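HpcH/HpaI aldolase (Desulfitobacterium hafniense, PDB 3QZ6) belongs to the HpcH/HpaI aldolase/citrate lyase family and folds as a TIM barrel of eight parallel strands. Local coordinates at residues 19-24 against 48-53; 144-149 against 167-172; 158-163 against 205-210. One frame throughout, in Å; residues are numbered along the deposited sequence.

Contact 1: 19-24 against 48-53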
loop_
_atom_site.group_PDB
_atom_site.type_symbol
_atom_site.label_atom_id
_atom_site.label_comp_id
_atom_site.label_asym_id
_atom_site.label_seq_id
_atom_site.Cartn_x
_atom_site.Cartn_y
_atom_site.Cartn_z
ATOM N N THR A 19 8.975 7.266 -7.025
ATOM C CA THR A 19 7.649 7.601 -6.539
ATOM C C THR A 19 7.757 8.042 -5.082
ATOM O O THR A 19 8.785 7.814 -4.435
ATOM C CB THR A 19 6.691 6.400 -6.707
ATOM O OG1 THR A 19 5.338 6.857 -6.710
ATOM C CG2 THR A 19 6.894 5.367 -5.588
HETATM N N MSE A 20 6.712 8.687 -4.566
HETATM C CA MSE A 20 6.687 9.099 -3.166
HETATM C C MSE A 20 6.208 7.944 -2.274
HETATM O O MSE A 20 5.367 7.145 -2.688
HETATM C CB MSE A 20 5.745 10.290 -2.972
HETATM C CG MSE A 20 6.156 11.571 -3.704
HETATM SE SE MSE A 20 7.822 12.264 -2.996
HETATM C CE MSE A 20 7.361 12.271 -1.076
ATOM N N LEU A 21 6.739 7.869 -1.052
ATOM C CA LEU A 21 6.277 6.905 -0.064
ATOM C C LEU A 21 5.754 7.662 1.163
ATOM O O LEU A 21 6.538 8.291 1.876
ATOM C CB LEU A 21 7.425 5.969 0.355
ATOM C CG LEU A 21 6.989 4.753 1.187
ATOM C CD1 LEU A 21 6.363 3.706 0.262
ATOM C CD2 LEU A 21 8.144 4.146 1.995
ATOM N N ASN A 22 4.440 7.608 1.404
ATOM C CA ASN A 22 3.829 8.347 2.510
ATOM C C ASN A 22 3.127 7.481 3.543
ATOM O O ASN A 22 2.988 7.888 4.705
ATOM C CB ASN A 22 2.799 9.373 1.991
ATOM C CG ASN A 22 3.444 10.554 1.311
ATOM O OD1 ASN A 22 3.850 10.465 0.153
ATOM N ND2 ASN A 22 3.550 11.672 2.029
ATOM N N LEU A 23 2.652 6.310 3.114
ATOM C CA LEU A 23 1.864 5.447 3.985
ATOM C C LEU A 23 2.593 4.162 4.372
ATOM O O LEU A 23 2.808 3.876 5.557
ATOM C CB LEU A 23 0.534 5.065 3.294
ATOM C CG LEU A 23 -0.324 4.006 4.010
ATOM C CD1 LEU A 23 -1.262 4.688 4.987
ATOM C CD2 LEU A 23 -1.140 3.132 3.017
ATOM N N VAL A 24 2.946 3.364 3.372
ATOM C CA VAL A 24 3.432 2.009 3.636
ATOM C C VAL A 24 4.778 2.048 4.357
ATOM O O VAL A 24 5.666 2.823 3.974
ATOM C CB VAL A 24 3.531 1.195 2.328
ATOM C CG1 VAL A 24 4.019 -0.251 2.615
ATOM C CG2 VAL A 24 2.160 1.180 1.611
ATOM N N ALA A 48 4.859 13.061 6.910
ATOM C CA ALA A 48 4.418 11.770 7.444
ATOM C C ALA A 48 5.261 11.323 8.625
ATOM O O ALA A 48 6.209 12.004 9.010
ATOM C CB ALA A 48 4.392 10.695 6.354
ATOM N N ALA A 49 4.921 10.171 9.198
ATOM C CA ALA A 49 5.423 9.827 10.524
ATOM C C ALA A 49 6.640 8.908 10.544
ATOM O O ALA A 49 6.973 8.388 11.594
ATOM C CB ALA A 49 4.294 9.193 11.356
ATOM N N TYR A 50 7.303 8.687 9.412
ATOM C CA TYR A 50 8.352 7.652 9.371
ATOM C C TYR A 50 9.428 7.842 10.443
ATOM O O TYR A 50 9.920 8.943 10.624
ATOM C CB TYR A 50 9.014 7.610 7.995
ATOM C CG TYR A 50 8.098 7.049 6.942
ATOM C CD1 TYR A 50 8.023 5.678 6.718
ATOM C CD2 TYR A 50 7.291 7.892 6.181
ATOM C CE1 TYR A 50 7.172 5.166 5.758
ATOM C CE2 TYR A 50 6.443 7.384 5.216
ATOM C CZ TYR A 50 6.384 6.030 5.014
ATOM O OH TYR A 50 5.526 5.527 4.065
ATOM N N THR A 51 9.797 6.774 11.145
ATOM C CA THR A 51 10.909 6.854 12.099
ATOM C C THR A 51 12.222 6.475 11.418
ATOM O O THR A 51 12.226 5.905 10.322
ATOM C CB THR A 51 10.703 5.885 13.252
ATOM O OG1 THR A 51 10.815 4.545 12.745
ATOM C CG2 THR A 51 9.324 6.093 13.893
ATOM N N PHE A 52 13.348 6.772 12.052
ATOM C CA PHE A 52 14.605 6.396 11.434
ATOM C C PHE A 52 14.795 4.871 11.394
ATOM O O PHE A 52 15.460 4.361 10.489
ATOM C CB PHE A 52 15.796 7.109 12.095
ATOM C CG PHE A 52 15.867 8.577 11.757
ATOM C CD1 PHE A 52 14.804 9.196 11.091
ATOM C CD2 PHE A 52 16.980 9.334 12.071
ATOM C CE1 PHE A 52 14.844 10.543 10.765
ATOM C CE2 PHE A 52 17.031 10.697 11.752
ATOM C CZ PHE A 52 15.965 11.297 11.096
ATOM N N ARG A 53 14.230 4.160 12.376
ATOM C CA ARG A 53 14.244 2.697 12.347
ATOM C C ARG A 53 13.473 2.171 11.125
ATOM O O ARG A 53 13.940 1.269 10.407
ATOM C CB ARG A 53 13.673 2.104 13.646
ATOM C CG ARG A 53 13.611 0.549 13.663
ATOM C CD ARG A 53 15.027 -0.041 13.592
ATOM N NE ARG A 53 15.788 0.325 14.785
ATOM C CZ ARG A 53 17.112 0.282 14.887
ATOM N NH1 ARG A 53 17.859 -0.104 13.858
ATOM N NH2 ARG A 53 17.693 0.642 16.025
#
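Tyr-50 drives its phenol end into the backbone turn that follows strand 16-21, and OH donates a hydrogen bond to Val-24 O at 2.7 Å. The donor stands above the carbonyl plane of Val-24, 48° out of it; relative to the ring, Val-24 O lies at the edge and in the plane. With CG anti to the carbonyl carbon (chi1 -71°), Tyr-50 reaches across to 19-24. Leu-21 crosses it at about a right angle: its CG is 3.3 Å from Tyr-50 OH, and its CD2 rests 4.0 Å from Tyr-50 CZ. Chi1 of Leu-21, -169°, sets CG beside the carbonyl carbon, and from there CG and CD2 run up against the phenol. Beside the tyrosine, Ala-48 CB packs against Asn-22 O at 3.5 Å. Asn-22 turns its amide to Asp-44, while Asp-238 takes the backbone N-H groups of Leu-23 and Val-24. Tyr-50 OH, only 3.1 Å from Leu-23 N, is badly angled for a bond there. One directed bond from a buried phenol to a backbone carbonyl, with a leucine packed against the same hydroxyl, thus ties the loop after the first barrel strand to the one leading into helix 52-65.

Contact 2: 144-149 against 167-172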
loop_
_atom_site.group_PDB
_atom_site.type_symbol
_atom_site.label_atom_id
_atom_site.label_comp_id
_atom_site.label_asym_id
_atom_site.label_seq_id
_atom_site.Cartn_x
_atom_site.Cartn_y
_atom_site.Cartn_z
ATOM N N ILE A 144 26.741 10.620 -3.010
ATOM C CA ILE A 144 25.671 11.262 -2.234
ATOM C C ILE A 144 24.843 12.175 -3.137
ATOM O O ILE A 144 25.398 12.938 -3.921
ATOM C CB ILE A 144 26.269 12.126 -1.111
ATOM C CG1 ILE A 144 27.070 11.253 -0.159
ATOM C CG2 ILE A 144 25.181 12.869 -0.352
ATOM C CD1 ILE A 144 26.332 10.049 0.291
ATOM N N PHE A 145 23.519 12.112 -3.009
ATOM C CA PHE A 145 22.621 12.826 -3.915
ATOM C C PHE A 145 21.869 13.940 -3.187
ATOM O O PHE A 145 21.168 13.681 -2.214
ATOM C CB PHE A 145 21.620 11.839 -4.538
ATOM C CG PHE A 145 20.675 12.473 -5.518
ATOM C CD1 PHE A 145 21.092 12.779 -6.805
ATOM C CD2 PHE A 145 19.374 12.770 -5.150
ATOM C CE1 PHE A 145 20.227 13.375 -7.711
ATOM C CE2 PHE A 145 18.499 13.365 -6.053
ATOM C CZ PHE A 145 18.931 13.667 -7.337
ATOM N N ILE A 146 22.013 15.175 -3.656
ATOM C CA ILE A 146 21.323 16.305 -3.039
ATOM C C ILE A 146 20.412 16.971 -4.053
ATOM O O ILE A 146 20.875 17.421 -5.098
ATOM C CB ILE A 146 22.310 17.384 -2.541
ATOM C CG1 ILE A 146 23.311 16.802 -1.539
ATOM C CG2 ILE A 146 21.544 18.556 -1.924
ATOM C CD1 ILE A 146 22.668 16.045 -0.418
HETATM N N MSE A 147 19.121 17.060 -3.747
HETATM C CA MSE A 147 18.190 17.655 -4.698
HETATM C C MSE A 147 17.400 18.783 -4.055
HETATM O O MSE A 147 16.828 18.605 -2.979
HETATM C CB MSE A 147 17.246 16.585 -5.255
HETATM C CG MSE A 147 16.202 17.132 -6.217
HETATM SE SE MSE A 147 15.351 15.722 -7.273
HETATM C CE MSE A 147 14.368 14.847 -5.827
ATOM N N ALA A 148 17.380 19.947 -4.703
ATOM C CA ALA A 148 16.634 21.092 -4.177
ATOM C C ALA A 148 15.199 21.091 -4.691
ATOM O O ALA A 148 14.958 20.977 -5.888
ATOM C CB ALA A 148 17.328 22.408 -4.543
ATOM N N GLN A 149 14.240 21.202 -3.784
ATOM C CA GLN A 149 12.858 21.335 -4.202
ATOM C C GLN A 149 12.423 22.794 -4.122
ATOM O O GLN A 149 12.563 23.432 -3.087
ATOM C CB GLN A 149 11.927 20.456 -3.365
ATOM C CG GLN A 149 10.471 20.652 -3.755
ATOM C CD GLN A 149 9.508 20.235 -2.658
ATOM O OE1 GLN A 149 8.837 19.210 -2.767
ATOM N NE2 GLN A 149 9.429 21.039 -1.597
ATOM N N GLY A 167 27.835 20.911 -5.036
ATOM C CA GLY A 167 27.243 19.783 -4.341
ATOM C C GLY A 167 25.756 19.632 -4.605
ATOM O O GLY A 167 25.155 18.646 -4.201
ATOM N N VAL A 168 25.146 20.600 -5.280
ATOM C CA VAL A 168 23.730 20.463 -5.617
ATOM C C VAL A 168 23.599 19.630 -6.880
ATOM O O VAL A 168 24.058 20.032 -7.943
ATOM C CB VAL A 168 23.047 21.817 -5.840
ATOM C CG1 VAL A 168 21.588 21.607 -6.248
ATOM C CG2 VAL A 168 23.144 22.673 -4.587
ATOM N N ASP A 169 22.960 18.471 -6.774
ATOM C CA ASP A 169 22.923 17.540 -7.901
ATOM C C ASP A 169 21.750 17.778 -8.842
ATOM O O ASP A 169 21.871 17.596 -10.054
ATOM C CB ASP A 169 22.892 16.096 -7.387
ATOM C CG ASP A 169 24.159 15.731 -6.636
ATOM O OD1 ASP A 169 25.246 15.878 -7.228
ATOM O OD2 ASP A 169 24.075 15.338 -5.452
ATOM N N ALA A 170 20.614 18.191 -8.294
ATOM C CA ALA A 170 19.402 18.226 -9.095
ATOM C C ALA A 170 18.398 19.216 -8.528
ATOM O O ALA A 170 18.516 19.640 -7.374
ATOM C CB ALA A 170 18.790 16.827 -9.153
ATOM N N VAL A 171 17.409 19.583 -9.337
ATOM C CA VAL A 171 16.356 20.476 -8.871
ATOM C C VAL A 171 14.990 19.909 -9.259
ATOM O O VAL A 171 14.846 19.258 -10.295
ATOM C CB VAL A 171 16.540 21.910 -9.435
ATOM C CG1 VAL A 171 16.349 21.923 -10.944
ATOM C CG2 VAL A 171 15.577 22.876 -8.766
ATOM N N ILE A 172 13.995 20.141 -8.409
ATOM C CA ILE A 172 12.647 19.661 -8.666
ATOM C C ILE A 172 11.651 20.675 -8.088
ATOM O O ILE A 172 12.060 21.674 -7.497
ATOM C CB ILE A 172 12.448 18.213 -8.115
ATOM C CG1 ILE A 172 11.237 17.542 -8.752
ATOM C CG2 ILE A 172 12.341 18.197 -6.599
ATOM C CD1 ILE A 172 11.223 16.023 -8.550
#
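Asp-169 can be followed outward from its CB, which sits 3.3 Å from Ile-146 O and also touches CD1 of the Phe-145 ring at 3.8 Å. Its CG, anti to the carbonyl carbon (chi1 -64°), lies 3.7 Å from Ile-146 N and turns the carboxylate toward the start of the neighbouring strand, with its plane only 13° from that of the Phe-145 ring. At the tip, OD2 accepts from Ile-146 N at 2.7 Å through its anti lone pair, while OD1 forms a salt bridge with Lys-7 of helix 6-11. The side chain therefore supplies the acceptor for a backbone N-H where the two strands begin to pair. Ile-146 O in turn receives two N-H groups in its carbonyl plane, Asp-169 N at 2.9 Å and the longer Ala-170 N. Beyond this the strands run parallel, as the fifth and sixth of the TIM barrel, and Ala-148 takes over: its N donates to Ala-170 O, its O accepts from Ile-172 N. On the face carrying Met-147, Ala-170, Gln-149 and Ile-172, the methyl of Ala-170 touches both Phe-145 CZ, 3.6 Å away, and Met-147 CG, 3.9 Å away. The selenium of Met-147, a selenomethionine, comes to 3.9 Å from Ile-172 CB. Gln-149 lays its CB against Ile-172 CG2, and its OE1 is bonded to Arg-72.

Contact 3: 158-163 against 205-210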
loop_
_atom_site.group_PDB
_atom_site.type_symbol
_atom_site.label_atom_id
_atom_site.label_comp_id
_atom_site.label_asym_id
_atom_site.label_seq_id
_atom_site.Cartn_x
_atom_site.Cartn_y
_atom_site.Cartn_z
ATOM N N ASP A 158 15.584 33.744 -7.521
ATOM C CA ASP A 158 16.965 33.654 -7.065
ATOM C C ASP A 158 17.592 32.313 -7.438
ATOM O O ASP A 158 18.570 31.878 -6.823
ATOM C CB ASP A 158 17.027 33.863 -5.551
ATOM C CG ASP A 158 18.430 34.146 -5.062
ATOM O OD1 ASP A 158 19.237 34.682 -5.854
ATOM O OD2 ASP A 158 18.726 33.836 -3.888
ATOM N N ILE A 159 17.044 31.674 -8.464
ATOM C CA ILE A 159 17.375 30.281 -8.746
ATOM C C ILE A 159 18.848 30.047 -9.110
ATOM O O ILE A 159 19.430 29.038 -8.730
ATOM C CB ILE A 159 16.431 29.671 -9.823
ATOM C CG1 ILE A 159 16.646 28.157 -9.931
ATOM C CG2 ILE A 159 16.607 30.378 -11.168
ATOM C CD1 ILE A 159 16.295 27.407 -8.640
ATOM N N ASP A 160 19.460 30.966 -9.845
ATOM C CA ASP A 160 20.849 30.756 -10.241
ATOM C C ASP A 160 21.770 30.667 -9.025
ATOM O O ASP A 160 22.679 29.845 -8.983
ATOM C CB ASP A 160 21.322 31.859 -11.193
ATOM C CG ASP A 160 20.796 31.665 -12.592
ATOM O OD1 ASP A 160 21.378 30.840 -13.328
ATOM O OD2 ASP A 160 19.794 32.316 -12.944
ATOM N N SER A 161 21.527 31.524 -8.041
ATOM C CA SER A 161 22.290 31.503 -6.804
ATOM C C SER A 161 22.087 30.174 -6.063
ATOM O O SER A 161 23.024 29.582 -5.531
ATOM C CB SER A 161 21.857 32.672 -5.918
ATOM O OG SER A 161 22.588 32.694 -4.712
ATOM N N ILE A 162 20.858 29.694 -6.034
ATOM C CA ILE A 162 20.595 28.442 -5.337
ATOM C C ILE A 162 21.297 27.269 -6.018
ATOM O O ILE A 162 21.959 26.467 -5.358
ATOM C CB ILE A 162 19.088 28.185 -5.206
ATOM C CG1 ILE A 162 18.468 29.257 -4.305
ATOM C CG2 ILE A 162 18.827 26.765 -4.668
ATOM C CD1 ILE A 162 16.952 29.305 -4.307
ATOM N N LEU A 163 21.180 27.187 -7.339
ATOM C CA LEU A 163 21.715 26.044 -8.082
ATOM C C LEU A 163 23.222 26.093 -8.349
ATOM O O LEU A 163 23.798 25.104 -8.795
ATOM C CB LEU A 163 20.954 25.846 -9.397
ATOM C CG LEU A 163 19.448 25.628 -9.241
ATOM C CD1 LEU A 163 18.810 25.300 -10.590
ATOM C CD2 LEU A 163 19.177 24.520 -8.239
ATOM N N ASP A 205 20.219 24.326 -16.528
ATOM C CA ASP A 205 21.087 24.153 -17.690
ATOM C C ASP A 205 22.359 24.986 -17.559
ATOM O O ASP A 205 23.461 24.489 -17.791
ATOM C CB ASP A 205 20.341 24.501 -18.987
ATOM C CG ASP A 205 19.229 23.509 -19.300
ATOM O OD1 ASP A 205 19.307 22.368 -18.796
ATOM O OD2 ASP A 205 18.282 23.860 -20.040
ATOM N N ARG A 206 22.207 26.249 -17.176
ATOM C CA ARG A 206 23.361 27.132 -16.985
ATOM C C ARG A 206 24.331 26.618 -15.923
ATOM O O ARG A 206 25.547 26.772 -16.060
ATOM C CB ARG A 206 22.911 28.546 -16.621
ATOM C CG ARG A 206 22.285 29.322 -17.775
ATOM C CD ARG A 206 22.130 30.795 -17.415
ATOM N NE ARG A 206 21.136 31.015 -16.366
ATOM C CZ ARG A 206 19.849 31.251 -16.599
ATOM N NH1 ARG A 206 19.396 31.296 -17.847
ATOM N NH2 ARG A 206 19.015 31.449 -15.589
ATOM N N GLN A 207 23.796 26.002 -14.869
ATOM C CA GLN A 207 24.614 25.598 -13.730
ATOM C C GLN A 207 25.053 24.136 -13.778
ATOM O O GLN A 207 25.752 23.672 -12.881
ATOM C CB GLN A 207 23.875 25.864 -12.411
ATOM C CG GLN A 207 23.387 27.300 -12.238
ATOM C CD GLN A 207 24.518 28.314 -12.322
ATOM O OE1 GLN A 207 25.652 28.027 -11.934
ATOM N NE2 GLN A 207 24.217 29.498 -12.845
ATOM N N GLY A 208 24.625 23.406 -14.804
ATOM C CA GLY A 208 24.981 22.002 -14.928
ATOM C C GLY A 208 24.321 21.118 -13.877
ATOM O O GLY A 208 24.927 20.180 -13.360
ATOM N N VAL A 209 23.060 21.412 -13.580
ATOM C CA VAL A 209 22.299 20.699 -12.553
ATOM C C VAL A 209 21.216 19.817 -13.194
ATOM O O VAL A 209 20.566 20.219 -14.153
ATOM C CB VAL A 209 21.676 21.713 -11.560
ATOM C CG1 VAL A 209 20.607 21.070 -10.685
ATOM C CG2 VAL A 209 22.771 22.361 -10.703
ATOM N N VAL A 210 21.024 18.609 -12.669
ATOM C CA VAL A 210 20.028 17.703 -13.226
ATOM C C VAL A 210 18.613 18.251 -13.036
ATOM O O VAL A 210 18.278 18.810 -11.996
ATOM C CB VAL A 210 20.141 16.287 -12.613
ATOM C CG1 VAL A 210 18.940 15.432 -12.995
ATOM C CG2 VAL A 210 21.431 15.620 -13.048
#
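Asp-160 OD1 accepts from two residues at once: Arg-206 NE at 3.1 Å and Gln-207 NE2 at 3.2 Å. The amide comes in on the anti lone pair, while the arginine meets the oxygen on its syn side, 20° out of the carboxylate plane. The second oxygen, OD2, uses its syn lone pair for Arg-206 NH2 at 2.9 Å, which makes a side-on, two-nitrogen salt bridge; a weak third bond runs from NH2 back to OD1. The Gln-207 amide stands at 79° to the carboxylate. Arg-206 gets there by a bend at chi3 that brings its NE edge round to the acid, and Gln-207 folds at chi2 (-58°), which swings NE2 toward Asp-160. These bonds join the short helix 159-163 to the C-terminal end of helix 191-207 on the outside of the TIM barrel, where one helix leads into the sixth strand and the other into the seventh. The longer helix finishes in a Schellman motif, with Gly-208 at positive phi, and the chain turns inward from there. Beneath the charged pair the contact becomes apolar. Leu-163 CB lies 4.0 Å from Gln-207 CG and 4.1 Å from Val-209 CG2, and that same valine methyl is 3.5 Å from Leu-163 O. Leu-163 also rests on Val-171 of strand 170-173, on the barrel side, and on Ala-204 of helix 191-207.

In the fold
Contacts 2 and 3 are neighbours, their centres 10 Å apart, and interlock along the chain: helix 159-163 leads into strand 170-173, and Val-210 follows helix 191-207 into the next strand. There Val-171 N meets Val-210 O and Asp-169 O meets Val-210 N, each at 2.9 Å and each a probable hydrogen bond, so that strand 170-173 pairs with a strand on either flank. Contact 1 belongs to the same barrel sheet but lies about 20 Å from contact 2, centre to centre, and 29 Å from contact 3, across the chain's centre. It alone of the three reaches the second subunit, and the Val-24 side chain is about 4 Å from a bound zinc ion.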